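Local coordinates for protein paenibacillus xanthan lyase (PDB 6F2P) that cleaves the terminal mannosyl-glucuronosyl linkages of xanthan side chains by beta-elimination, as a polysaccharide lyase, at residues T21-S26 with Y84-S89; L201-A206 with D253-N258; T545-L550 with S626-Y631; S711-I716 with K748-G753; D931-D936 with A1031-L1036. One frame throughout, in Å; residues are numbered along the deposited sequence.

The five contacts follow one another along the chain without overlap, and no two of them touch. Interactions 1 and 2 belong to the N-terminal alpha-helical domain of the family 8 lyase, with centres 38 Å apart. Interaction 3 lies at the super-sandwich domain and interaction 4 at the edge of a seven-stranded antiparallel sheet; their nearest atoms are about 23 Å apart. Interaction 5 sits in the golvesin-like C-terminal domain, its centre 108 Å from that of interaction 1, on the opposite side of the chain's centre. Interaction 5 contains a bound calcium ion. In interactions 2 and 3, Tyr204 and Val628 are each about 12 Å, measured from the side chain, from a calcium ion.

Interaction 1: T21-S26 with Y84-S89; sequences TTYNLS and YTTYGS
Tyr23 and Tyr87 pair edge to face where two loops of the N-terminal alpha-helical domain meet at the surface. Thr86 to Ser89 form a type II beta turn after helix 68-85, with Tyr87 and Gly88 at its corners. The 21-26 segment joins helix 4-18 to helix 28-46.

The aromatic contacts centre on Tyr87. Its ring turns an edge to the face of Tyr23, with planes at 89° and centroids 5.3 Å apart. CD2 of Tyr87 stands over that face, toward the rim. Thr22 CA lies over one face of the Tyr87 ring in a CH-pi contact, 4.1 Å from the centroid. Tyr87 has CG anti to the backbone N (chi1 178°), which carries the ring out across the 21-26 segment.

The apolar contacts come from Leu25. Its CD1 lies 3.6 Å from CE2 of Tyr87, and its CD2 packs near CA of Gly88. A CB on Gly88 would run into that methyl. The positive phi of 102° also calls for glycine at this corner. Tyr23 also touches Ile340 and Ile344 of helix 340-351.

Polar contact is slight. At the far end of its ring, Tyr23 OH gives a weak hydrogen bond of 2.8 Å to the backbone O of Tyr87.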
# COMPACT_ATOMS: atom_id res chain seq x y z
N THR A 21 46.35 10.40 -2.79
CA THR A 21 47.81 10.46 -2.64
C THR A 21 48.22 11.21 -1.38
O THR A 21 49.26 10.93 -0.78
CB THR A 21 48.45 11.15 -3.86
OG1 THR A 21 48.11 10.44 -5.05
CG2 THR A 21 49.97 11.18 -3.72
N THR A 22 47.38 12.14 -0.97
CA THR A 22 47.72 13.00 0.15
C THR A 22 46.45 13.52 0.80
O THR A 22 45.43 13.70 0.12
CB THR A 22 48.57 14.19 -0.34
OG1 THR A 22 48.57 15.22 0.66
CG2 THR A 22 47.99 14.75 -1.63
N TYR A 23 46.51 13.76 2.11
CA TYR A 23 45.38 14.33 2.84
C TYR A 23 45.81 14.79 4.24
O TYR A 23 46.90 14.48 4.70
CB TYR A 23 44.23 13.32 2.92
CG TYR A 23 44.65 11.87 3.09
CD1 TYR A 23 45.12 11.39 4.31
CD2 TYR A 23 44.55 10.98 2.02
CE1 TYR A 23 45.48 10.07 4.46
CE2 TYR A 23 44.91 9.65 2.17
CZ TYR A 23 45.38 9.20 3.39
OH TYR A 23 45.75 7.88 3.53
N ASN A 24 44.94 15.55 4.90
CA ASN A 24 45.28 16.16 6.18
C ASN A 24 45.39 15.15 7.34
O ASN A 24 44.38 14.74 7.92
CB ASN A 24 44.24 17.25 6.50
CG ASN A 24 44.52 17.97 7.80
OD1 ASN A 24 45.57 17.79 8.43
ND2 ASN A 24 43.57 18.80 8.22
N LEU A 25 46.61 14.75 7.68
CA LEU A 25 46.78 13.80 8.77
C LEU A 25 46.52 14.41 10.15
O LEU A 25 46.51 13.69 11.15
CB LEU A 25 48.17 13.16 8.73
CG LEU A 25 48.58 12.46 7.43
CD1 LEU A 25 50.06 12.17 7.43
CD2 LEU A 25 47.79 11.17 7.21
N SER A 26 46.31 15.72 10.21
CA SER A 26 45.99 16.39 11.47
C SER A 26 44.50 16.29 11.78
O SER A 26 44.06 16.56 12.91
CB SER A 26 46.45 17.84 11.47
OG SER A 26 47.86 17.91 11.59
N TYR A 84 49.81 -0.84 2.95
CA TYR A 84 50.96 -0.66 2.08
C TYR A 84 50.87 0.63 1.28
O TYR A 84 51.89 1.28 1.04
CB TYR A 84 51.11 -1.85 1.13
CG TYR A 84 52.24 -1.64 0.16
CD1 TYR A 84 53.56 -1.72 0.58
CD2 TYR A 84 51.99 -1.34 -1.18
CE1 TYR A 84 54.61 -1.52 -0.31
CE2 TYR A 84 53.03 -1.13 -2.07
CZ TYR A 84 54.34 -1.22 -1.62
OH TYR A 84 55.38 -1.02 -2.49
N THR A 85 49.65 1.00 0.88
CA THR A 85 49.46 2.14 -0.02
C THR A 85 48.82 3.34 0.66
O THR A 85 48.51 4.33 -0.00
CB THR A 85 48.58 1.76 -1.22
OG1 THR A 85 47.30 1.31 -0.74
CG2 THR A 85 49.21 0.65 -2.01
N THR A 86 48.60 3.26 1.96
CA THR A 86 47.92 4.33 2.68
C THR A 86 48.89 5.43 3.12
O THR A 86 49.81 5.20 3.91
CB THR A 86 47.13 3.80 3.90
OG1 THR A 86 46.05 2.97 3.45
CG2 THR A 86 46.56 4.95 4.72
N TYR A 87 48.66 6.62 2.58
CA TYR A 87 49.41 7.79 2.99
C TYR A 87 49.27 7.99 4.48
O TYR A 87 48.16 8.12 5.00
CB TYR A 87 48.86 9.02 2.28
CG TYR A 87 49.55 10.29 2.69
CD1 TYR A 87 50.84 10.56 2.27
CD2 TYR A 87 48.92 11.21 3.52
CE1 TYR A 87 51.49 11.73 2.65
CE2 TYR A 87 49.56 12.38 3.90
CZ TYR A 87 50.84 12.63 3.46
OH TYR A 87 51.48 13.78 3.84
N GLY A 88 50.41 8.03 5.17
CA GLY A 88 50.43 8.28 6.60
C GLY A 88 50.62 7.02 7.40
O GLY A 88 50.89 7.07 8.60
N SER A 89 50.48 5.88 6.74
CA SER A 89 50.62 4.59 7.41
C SER A 89 52.10 4.28 7.65
O SER A 89 52.93 4.45 6.75
CB SER A 89 49.99 3.48 6.57
OG SER A 89 50.18 2.22 7.18

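Interaction 2: L201-A206 with D253-N258; sequences LLPYVA and DPNKNN
Leu202 and Asn255 meet through their CB atoms, 3.6 Å apart, at the closest backbone approach of the two segments. The apolar part of the contact is mostly Leu202. Its CG is anti to the carbonyl carbon (chi1 -59°), and the branch ending in CD1 reaches in over the turn. CD1 comes within 3.8 Å of the backbone N of Lys256 and also lies against the carboxylate of Asp253. Leu202 touches Val259 of helix 256-267 as well.

The turn it covers leads into that helix. Asp253 to Lys256 make a type I beta turn. The side chain of Asp253 caps it, OD1 accepting from Asn255 N at 3.0 Å from above the carboxylate plane. Its other oxygen, OD2, is held by Ser199. The loop after helix 188-197 is thus packed against the start of helix 256-267, within the alpha-helical domain.

Polar contacts gather at Asn258. Its ND2 points almost straight at Leu202 O, but at 3.3 Å the hydrogen bond is weak. A water also links ND2 to the backbone N of Tyr204 through two weak bonds.

The amide of Asn258 is flanked by the Tyr204 ring, their planes 35° apart. CE2 of Tyr204 lies 3.5 Å from CG of Asn258. With an alanine in place of Tyr204, the Asn258 amide would probably lose the ring beside it and be freer to turn. Tyr204 touches Arg261 and Asn213 too.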
# COMPACT_ATOMS: atom_id res chain seq x y z
N LEU A 201 18.41 -3.37 -13.26
CA LEU A 201 18.12 -3.10 -11.84
C LEU A 201 17.46 -1.74 -11.63
O LEU A 201 17.02 -1.42 -10.52
CB LEU A 201 19.41 -3.11 -11.02
CG LEU A 201 20.22 -4.40 -10.92
CD1 LEU A 201 21.50 -4.11 -10.17
CD2 LEU A 201 19.42 -5.48 -10.23
N LEU A 202 17.45 -0.92 -12.67
CA LEU A 202 16.99 0.46 -12.55
C LEU A 202 15.47 0.75 -12.58
O LEU A 202 15.01 1.62 -11.86
CB LEU A 202 17.71 1.34 -13.57
CG LEU A 202 19.24 1.39 -13.49
CD1 LEU A 202 19.80 2.31 -14.55
CD2 LEU A 202 19.72 1.82 -12.11
N PRO A 203 14.69 0.04 -13.43
CA PRO A 203 13.28 0.43 -13.55
C PRO A 203 12.49 0.24 -12.26
O PRO A 203 12.88 -0.55 -11.41
CB PRO A 203 12.74 -0.53 -14.61
CG PRO A 203 13.93 -0.95 -15.39
CD PRO A 203 15.03 -1.04 -14.38
N TYR A 204 11.39 0.98 -12.13
CA TYR A 204 10.45 0.77 -11.03
C TYR A 204 9.66 -0.50 -11.28
O TYR A 204 9.60 -1.00 -12.40
CB TYR A 204 9.51 1.96 -10.88
CG TYR A 204 10.18 3.21 -10.35
CD1 TYR A 204 10.58 3.28 -9.02
CD2 TYR A 204 10.41 4.31 -11.16
CE1 TYR A 204 11.19 4.41 -8.52
CE2 TYR A 204 11.02 5.44 -10.67
CZ TYR A 204 11.41 5.48 -9.34
OH TYR A 204 12.02 6.60 -8.81
N VAL A 205 9.06 -1.04 -10.22
CA VAL A 205 8.19 -2.20 -10.34
C VAL A 205 6.87 -1.96 -9.62
O VAL A 205 6.76 -1.04 -8.80
CB VAL A 205 8.85 -3.47 -9.76
CG1 VAL A 205 10.11 -3.79 -10.52
CG2 VAL A 205 9.14 -3.29 -8.28
N ALA A 206 5.86 -2.77 -9.92
CA ALA A 206 4.55 -2.62 -9.29
C ALA A 206 4.18 -3.86 -8.49
O ALA A 206 3.17 -3.90 -7.79
CB ALA A 206 3.50 -2.32 -10.33
N ASP A 253 21.86 5.27 -19.35
CA ASP A 253 20.47 4.84 -19.21
C ASP A 253 19.66 5.94 -18.51
O ASP A 253 20.03 6.40 -17.44
CB ASP A 253 20.44 3.53 -18.41
CG ASP A 253 19.09 2.84 -18.45
OD1 ASP A 253 18.04 3.52 -18.63
OD2 ASP A 253 19.07 1.59 -18.29
N PRO A 254 18.57 6.40 -19.14
CA PRO A 254 17.81 7.50 -18.54
C PRO A 254 17.24 7.12 -17.18
O PRO A 254 17.02 7.99 -16.32
CB PRO A 254 16.67 7.72 -19.54
CG PRO A 254 17.18 7.18 -20.81
CD PRO A 254 18.04 6.01 -20.46
N ASN A 255 17.02 5.83 -16.98
CA ASN A 255 16.56 5.31 -15.70
C ASN A 255 17.51 5.58 -14.53
O ASN A 255 17.13 5.43 -13.37
CB ASN A 255 16.25 3.82 -15.81
CG ASN A 255 14.98 3.54 -16.59
OD1 ASN A 255 14.07 4.37 -16.67
ND2 ASN A 255 14.90 2.35 -17.17
N LYS A 256 18.74 5.98 -14.82
CA LYS A 256 19.69 6.29 -13.77
C LYS A 256 19.17 7.40 -12.85
O LYS A 256 19.56 7.47 -11.68
CB LYS A 256 21.06 6.67 -14.35
CG LYS A 256 21.10 8.00 -15.08
CD LYS A 256 22.50 8.30 -15.63
CE LYS A 256 22.47 9.45 -16.65
NZ LYS A 256 22.39 10.80 -16.00
N ASN A 257 18.29 8.24 -13.38
CA ASN A 257 17.74 9.32 -12.60
C ASN A 257 16.79 8.81 -11.49
O ASN A 257 16.53 9.50 -10.51
CB ASN A 257 17.09 10.37 -13.52
CG ASN A 257 18.07 10.90 -14.58
OD1 ASN A 257 19.15 11.40 -14.27
ND2 ASN A 257 17.68 10.77 -15.85
N ASN A 258 16.32 7.57 -11.64
CA ASN A 258 15.55 6.89 -10.60
C ASN A 258 16.36 6.69 -9.33
O ASN A 258 15.83 6.73 -8.21
CB ASN A 258 15.04 5.53 -11.10
CG ASN A 258 14.14 5.65 -12.31
OD1 ASN A 258 13.71 6.75 -12.67
ND2 ASN A 258 13.82 4.52 -12.94
O HOH W 1 11.22 3.29 -14.70

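Interaction 3: T545-L550 with S626-Y631; sequences TNYIHL and SAVASY
Strand 545-550 and helix 626-631 run nearly antiparallel, their axes at 160° and 8.2 Å apart at the closest point. Tyr547 faces Ala629 and His549 faces Val628, with CA atoms 6.6 Å apart in the first pair. The strand belongs to a large antiparallel sheet of the super-sandwich domain. The helix comes shortly after strand 613-621 of the same sheet and lies over the sheet's face.

Tyr547 and His549 both point from the strand toward the helix. Tyr547 has its CG between the backbone N and the carbonyl carbon (chi1 49°), which turns the ring's face to Ala629. Ala629 CA lies over one face of it in a CH-pi contact, 3.8 Å from the ring centroid. The Ala629 methyl touches the same ring at CE2, 3.5 Å away.

Val628 fills the space between the two strand residues. Its CG1 meets CB of Tyr547 at 3.8 Å. Its CG2 meets the His549 ring at the edge, in the ring plane, near CD2. A serine in place of Tyr547 would probably open a gap beside Ala629, whose CA and methyl would lose the ring face they rest on.

No hydrogen bond joins the two segments. The polar ends find partners outside them: Tyr547 OH binds a methylpentanediol, probably from crystallisation, and His549 NE2 makes weak bonds to Asp558 and Lys623 O. Between these two segments the contact is therefore apolar and CH-pi in kind, and depends on close fit rather than on polar bonds.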
# COMPACT_ATOMS: atom_id res chain seq x y z
N THR A 545 -6.60 3.81 34.55
CA THR A 545 -5.51 4.63 34.06
C THR A 545 -6.02 5.63 33.03
O THR A 545 -6.65 5.24 32.03
CB THR A 545 -4.39 3.78 33.45
OG1 THR A 545 -4.05 2.73 34.37
CG2 THR A 545 -3.16 4.65 33.17
N ASN A 546 -5.76 6.91 33.27
CA ASN A 546 -6.20 7.97 32.37
C ASN A 546 -5.07 8.45 31.49
O ASN A 546 -5.20 8.59 30.27
CB ASN A 546 -6.76 9.14 33.17
CG ASN A 546 -7.98 8.77 33.96
OD1 ASN A 546 -8.80 7.96 33.51
ND2 ASN A 546 -8.11 9.34 35.16
N TYR A 547 -3.94 8.72 32.13
CA TYR A 547 -2.76 9.11 31.39
C TYR A 547 -1.50 8.62 32.09
O TYR A 547 -1.53 8.23 33.26
CB TYR A 547 -2.73 10.63 31.17
CG TYR A 547 -2.98 11.47 32.40
CD1 TYR A 547 -4.28 11.74 32.83
CD2 TYR A 547 -1.92 12.03 33.11
CE1 TYR A 547 -4.51 12.52 33.95
CE2 TYR A 547 -2.15 12.81 34.23
CZ TYR A 547 -3.44 13.05 34.65
OH TYR A 547 -3.67 13.84 35.77
N ILE A 548 -0.39 8.63 31.35
CA ILE A 548 0.89 8.15 31.84
C ILE A 548 1.96 9.05 31.24
O ILE A 548 1.85 9.46 30.08
CB ILE A 548 1.14 6.69 31.40
CG1 ILE A 548 0.16 5.73 32.08
CG2 ILE A 548 2.56 6.25 31.72
CD1 ILE A 548 0.44 4.27 31.77
N HIS A 549 2.99 9.37 32.02
CA HIS A 549 4.13 10.08 31.48
C HIS A 549 5.41 9.34 31.84
O HIS A 549 5.67 9.05 33.01
CB HIS A 549 4.18 11.51 32.01
CG HIS A 549 5.35 12.31 31.51
ND1 HIS A 549 6.61 12.19 32.04
CD2 HIS A 549 5.44 13.22 30.51
CE1 HIS A 549 7.43 13.00 31.40
NE2 HIS A 549 6.75 13.64 30.47
N LEU A 550 6.20 9.01 30.82
CA LEU A 550 7.48 8.35 31.00
C LEU A 550 8.58 9.29 30.55
O LEU A 550 8.62 9.69 29.39
CB LEU A 550 7.55 7.06 30.17
CG LEU A 550 8.95 6.44 30.15
CD1 LEU A 550 9.39 6.13 31.56
CD2 LEU A 550 9.03 5.20 29.27
N SER A 626 2.65 17.55 32.82
CA SER A 626 1.47 18.39 33.02
C SER A 626 0.74 18.61 31.71
O SER A 626 -0.49 18.71 31.69
CB SER A 626 1.84 19.74 33.64
OG SER A 626 2.63 20.49 32.74
N ALA A 627 1.51 18.71 30.63
CA ALA A 627 0.93 18.86 29.31
C ALA A 627 0.13 17.61 28.96
O ALA A 627 -0.98 17.70 28.42
CB ALA A 627 2.02 19.12 28.27
N VAL A 628 0.70 16.45 29.28
CA VAL A 628 -0.01 15.19 29.07
C VAL A 628 -1.33 15.19 29.82
O VAL A 628 -2.39 14.93 29.24
CB VAL A 628 0.82 13.98 29.51
CG1 VAL A 628 -0.03 12.72 29.48
CG2 VAL A 628 2.05 13.82 28.62
N ALA A 629 -1.26 15.51 31.11
CA ALA A 629 -2.46 15.67 31.92
C ALA A 629 -3.41 16.66 31.26
O ALA A 629 -4.61 16.42 31.15
CB ALA A 629 -2.08 16.15 33.31
N SER A 630 -2.85 17.77 30.79
CA SER A 630 -3.66 18.83 30.18
C SER A 630 -4.41 18.31 28.95
O SER A 630 -5.59 18.61 28.76
CB SER A 630 -2.78 20.02 29.82
OG SER A 630 -3.53 21.01 29.15
N TYR A 631 -3.73 17.51 28.13
CA TYR A 631 -4.34 16.89 26.96
C TYR A 631 -5.47 15.96 27.39
O TYR A 631 -6.53 15.94 26.77
CB TYR A 631 -3.29 16.12 26.16
CG TYR A 631 -3.72 15.67 24.77
CD1 TYR A 631 -4.51 14.54 24.59
CD2 TYR A 631 -3.30 16.35 23.63
CE1 TYR A 631 -4.89 14.11 23.32
CE2 TYR A 631 -3.67 15.94 22.36
CZ TYR A 631 -4.47 14.82 22.20
OH TYR A 631 -4.84 14.41 20.94

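Interaction 4: S711-I716 with K748-G753; sequences SATGLI and KFSLTG
Ile716, Thr713 and Ser750 have the most surface buried here, and all three meet the opposite segment through both backbone and side chain. Strand 714-718 is the outermost strand at one end of a seven-stranded antiparallel sheet and pairs with strand 744-750.

Thr713 is gripped at three points. Its N bonds to Ser750 O at 2.8 Å. Its OG1 accepts a hydrogen bond from Ser750 OG at 2.6 Å and gives one to Thr752 O at 2.7 Å. The hydroxyl hydrogens therefore run in a relay from Ser750 through Thr713 to the Thr752 carbonyl. Ser750 sets its OG between the backbone N and the carbonyl carbon (chi1 60°), which brings it to Thr713. The CG2 methyl of Thr713 packs against the backbone of Leu751.

Ser750 also pairs with Gly714, its N giving a 2.9 Å bond to Gly714 O. Thr713 and Gly714 thus both face Ser750, a pattern consistent with a beta bulge at the strand's start. Ala712 CB meets Phe749 CB at 3.8 Å, and both side chains touch Met731 of strand 731-736, in the second sheet of what is probably the C-terminal beta-sandwich of the lyase.

Ile716 closes the other end. Its N bonds to Lys748 O at 2.9 Å, nearly in line with that carbonyl. Its CG1 lies 3.8 Å from Ser750 CB, and CD1 reaches over the backbone near Phe749 O.

Backbone bonds at Thr713, Gly714 and Ile716 fix the first part of the edge strand, and the hydroxyl relay ties in the loop after strand 744-750.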
# COMPACT_ATOMS: atom_id res chain seq x y z
N SER A 711 -23.20 20.12 2.49
CA SER A 711 -23.47 20.80 1.23
C SER A 711 -22.21 21.49 0.71
O SER A 711 -21.52 22.18 1.46
CB SER A 711 -24.57 21.84 1.44
OG SER A 711 -24.90 22.47 0.22
N ALA A 712 -21.92 21.29 -0.57
CA ALA A 712 -20.85 22.03 -1.22
C ALA A 712 -21.40 22.88 -2.37
O ALA A 712 -22.49 22.61 -2.88
CB ALA A 712 -19.77 21.09 -1.72
N THR A 713 -20.65 23.89 -2.77
CA THR A 713 -21.10 24.82 -3.79
C THR A 713 -20.57 24.42 -5.16
O THR A 713 -21.18 24.73 -6.18
CB THR A 713 -20.63 26.24 -3.47
OG1 THR A 713 -19.20 26.28 -3.46
CG2 THR A 713 -21.16 26.67 -2.12
N GLY A 714 -19.45 23.72 -5.18
CA GLY A 714 -18.90 23.25 -6.43
C GLY A 714 -17.57 22.55 -6.25
O GLY A 714 -17.24 22.09 -5.16
N LEU A 715 -16.80 22.49 -7.32
CA LEU A 715 -15.54 21.77 -7.32
C LEU A 715 -14.35 22.72 -7.33
O LEU A 715 -14.38 23.77 -7.96
CB LEU A 715 -15.48 20.84 -8.53
CG LEU A 715 -14.28 19.91 -8.57
CD1 LEU A 715 -14.28 19.00 -7.35
CD2 LEU A 715 -14.27 19.10 -9.86
N ILE A 716 -13.30 22.35 -6.60
CA ILE A 716 -12.05 23.08 -6.68
C ILE A 716 -11.04 22.26 -7.46
O ILE A 716 -10.44 22.76 -8.40
CB ILE A 716 -11.50 23.42 -5.30
CG1 ILE A 716 -12.45 24.38 -4.59
CG2 ILE A 716 -10.14 24.06 -5.43
CD1 ILE A 716 -12.00 24.78 -3.21
N LYS A 748 -11.31 17.96 -3.75
CA LYS A 748 -11.53 19.11 -2.88
C LYS A 748 -12.72 19.94 -3.37
O LYS A 748 -12.73 20.47 -4.48
CB LYS A 748 -10.26 19.97 -2.77
CG LYS A 748 -10.44 21.22 -1.91
CD LYS A 748 -9.13 21.69 -1.29
CE LYS A 748 -8.08 22.00 -2.35
NZ LYS A 748 -6.86 22.66 -1.80
N PHE A 749 -13.73 20.02 -2.51
CA PHE A 749 -14.96 20.73 -2.84
C PHE A 749 -14.93 22.15 -2.30
O PHE A 749 -14.29 22.44 -1.29
CB PHE A 749 -16.13 19.98 -2.23
CG PHE A 749 -16.48 18.71 -2.95
CD1 PHE A 749 -17.29 18.73 -4.07
CD2 PHE A 749 -16.00 17.49 -2.49
CE1 PHE A 749 -17.62 17.55 -4.73
CE2 PHE A 749 -16.32 16.30 -3.15
CZ PHE A 749 -17.14 16.33 -4.27
N SER A 750 -15.65 23.05 -2.97
CA SER A 750 -15.81 24.41 -2.45
C SER A 750 -17.04 24.47 -1.54
O SER A 750 -18.04 23.79 -1.79
CB SER A 750 -15.95 25.40 -3.60
OG SER A 750 -17.08 25.10 -4.41
N LEU A 751 -16.97 25.27 -0.49
CA LEU A 751 -18.09 25.39 0.44
C LEU A 751 -18.75 26.76 0.38
O LEU A 751 -19.82 26.97 0.95
CB LEU A 751 -17.65 25.09 1.87
CG LEU A 751 -17.19 23.66 2.17
CD1 LEU A 751 -16.88 23.52 3.66
CD2 LEU A 751 -18.24 22.66 1.74
N THR A 752 -18.09 27.70 -0.29
CA THR A 752 -18.60 29.07 -0.39
C THR A 752 -18.72 29.52 -1.85
O THR A 752 -18.38 28.79 -2.78
CB THR A 752 -17.71 30.07 0.35
OG1 THR A 752 -16.39 30.04 -0.21
CG2 THR A 752 -17.66 29.76 1.84
N GLY A 753 -19.21 30.75 -2.02
CA GLY A 753 -19.49 31.28 -3.33
C GLY A 753 -20.92 31.01 -3.73
O GLY A 753 -21.73 30.53 -2.92

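Interaction 5: D931-D936 with A1031-L1036; sequences DRYGAD and ADAVKL. With CA (calcium ion), chain G.
Tyr933 and Ala1033 meet where the alanine methyl leans obliquely on the tyrosine ring. Ala1033 CB is 3.8 Å from Tyr933 CB and touches CD2 of the ring as well. The other flat group is the carboxylate of Asp1032. One of its oxygens faces a calcium ion and the other the loop backbone.

This is a calcium site of the golvesin-like C-terminal domain, whose fold is related to galactose-binding beta-sandwiches. Loop 931-936 leads into strand 937-939, which pairs with strand 1030-1039. The ion joins the loop to the start of the latter strand.

The loop supplies two backbone oxygens. Tyr933 O binds calcium at 2.3 Å and Asp936 O at 2.4 Å. From the strand side Asp1032 OD1 binds at 2.5 Å. Asp1032 has its CG anti to the backbone N (chi1 -171°), which carries the carboxylate across to the metal. Asp910 and Asn911 complete the shell.

With carboxylates from two aspartates at the metal, the ion probably offsets much of their negative charge. It also draws Tyr933 O and Asp1032 OD1, both acceptors, together. Asp1032 OD2 lies beside Arg932 O without a hydrogen bond. Around the contact, Met967 of strand 960-967 touches Tyr933 and Asp1032.

Asp936 serves the metal through its carbonyl oxygen, while its carboxylate OD1 stays 3.9 Å from the calcium.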
# COMPACT_ATOMS: atom_id res chain seq x y z
N ASP A 931 -65.74 -3.97 -7.77
CA ASP A 931 -65.25 -3.79 -9.14
C ASP A 931 -63.88 -3.16 -9.07
O ASP A 931 -63.41 -2.53 -10.01
CB ASP A 931 -66.21 -2.95 -9.97
CG ASP A 931 -67.03 -3.80 -10.93
OD1 ASP A 931 -66.65 -4.96 -11.19
OD2 ASP A 931 -68.06 -3.28 -11.42
N ARG A 932 -63.27 -3.28 -7.89
CA ARG A 932 -61.82 -3.31 -7.71
C ARG A 932 -61.09 -1.98 -7.53
O ARG A 932 -61.69 -0.94 -7.22
CB ARG A 932 -61.14 -4.17 -8.79
CG ARG A 932 -61.74 -5.57 -8.98
CD ARG A 932 -60.85 -6.65 -8.42
NE ARG A 932 -59.49 -6.56 -8.92
CZ ARG A 932 -58.43 -6.36 -8.15
NH1 ARG A 932 -58.58 -6.23 -6.84
NH2 ARG A 932 -57.22 -6.29 -8.68
N TYR A 933 -59.79 -2.08 -7.75
CA TYR A 933 -58.78 -1.15 -7.25
C TYR A 933 -58.95 -0.39 -5.93
O TYR A 933 -59.68 0.60 -5.84
CB TYR A 933 -58.04 -0.35 -8.33
CG TYR A 933 -56.56 -0.43 -8.05
CD1 TYR A 933 -55.79 -1.48 -8.54
CD2 TYR A 933 -55.95 0.50 -7.21
CE1 TYR A 933 -54.44 -1.57 -8.24
CE2 TYR A 933 -54.62 0.42 -6.91
CZ TYR A 933 -53.86 -0.62 -7.43
OH TYR A 933 -52.51 -0.69 -7.12
N GLY A 934 -58.20 -0.87 -4.94
CA GLY A 934 -58.22 -0.36 -3.58
C GLY A 934 -59.38 -0.95 -2.80
O GLY A 934 -59.99 -1.94 -3.21
N ALA A 935 -59.69 -0.33 -1.67
CA ALA A 935 -60.88 -0.69 -0.92
C ALA A 935 -62.10 -0.17 -1.66
O ALA A 935 -63.01 -0.92 -2.03
CB ALA A 935 -60.81 -0.08 0.47
N ASP A 936 -62.08 1.14 -1.91
CA ASP A 936 -63.25 1.87 -2.34
C ASP A 936 -63.11 2.47 -3.74
O ASP A 936 -62.09 2.29 -4.41
CB ASP A 936 -63.52 3.00 -1.34
CG ASP A 936 -62.39 4.04 -1.30
OD1 ASP A 936 -61.31 3.79 -1.88
OD2 ASP A 936 -62.58 5.10 -0.66
N ALA A 1031 -65.04 7.35 -10.27
CA ALA A 1031 -63.60 7.56 -10.34
C ALA A 1031 -62.89 6.54 -9.46
O ALA A 1031 -63.19 6.42 -8.27
CB ALA A 1031 -63.24 8.99 -9.90
N ASP A 1032 -61.94 5.79 -10.03
CA ASP A 1032 -61.28 4.71 -9.31
C ASP A 1032 -59.75 4.78 -9.40
O ASP A 1032 -59.09 5.31 -8.49
CB ASP A 1032 -61.79 3.35 -9.81
CG ASP A 1032 -61.32 2.19 -8.95
OD1 ASP A 1032 -60.99 2.40 -7.77
OD2 ASP A 1032 -61.31 1.05 -9.47
N ALA A 1033 -59.18 4.25 -10.48
CA ALA A 1033 -57.73 4.22 -10.63
C ALA A 1033 -57.22 4.26 -12.09
O ALA A 1033 -57.89 3.77 -13.01
CB ALA A 1033 -57.14 3.01 -9.90
N VAL A 1034 -56.04 4.85 -12.26
CA VAL A 1034 -55.34 4.85 -13.54
C VAL A 1034 -53.98 4.16 -13.41
O VAL A 1034 -53.44 4.03 -12.31
CB VAL A 1034 -55.12 6.29 -14.07
CG1 VAL A 1034 -56.44 7.04 -14.12
CG2 VAL A 1034 -54.13 7.03 -13.20
N LYS A 1035 -53.44 3.69 -14.53
CA LYS A 1035 -52.13 3.05 -14.54
C LYS A 1035 -51.37 3.32 -15.83
O LYS A 1035 -51.83 3.00 -16.92
CB LYS A 1035 -52.23 1.54 -14.32
CG LYS A 1035 -50.89 0.84 -14.26
CD LYS A 1035 -50.98 -0.60 -13.75
CE LYS A 1035 -51.65 -1.52 -14.75
NZ LYS A 1035 -51.48 -2.96 -14.38
N LEU A 1036 -50.20 3.93 -15.70
CA LEU A 1036 -49.33 4.15 -16.84
C LEU A 1036 -48.34 3.00 -16.94
O LEU A 1036 -47.68 2.65 -15.96
CB LEU A 1036 -48.60 5.49 -16.73
CG LEU A 1036 -49.32 6.76 -17.21
CD1 LEU A 1036 -50.67 6.92 -16.55
CD2 LEU A 1036 -48.47 7.99 -16.98
CA CA G . -60.05 2.88 -5.49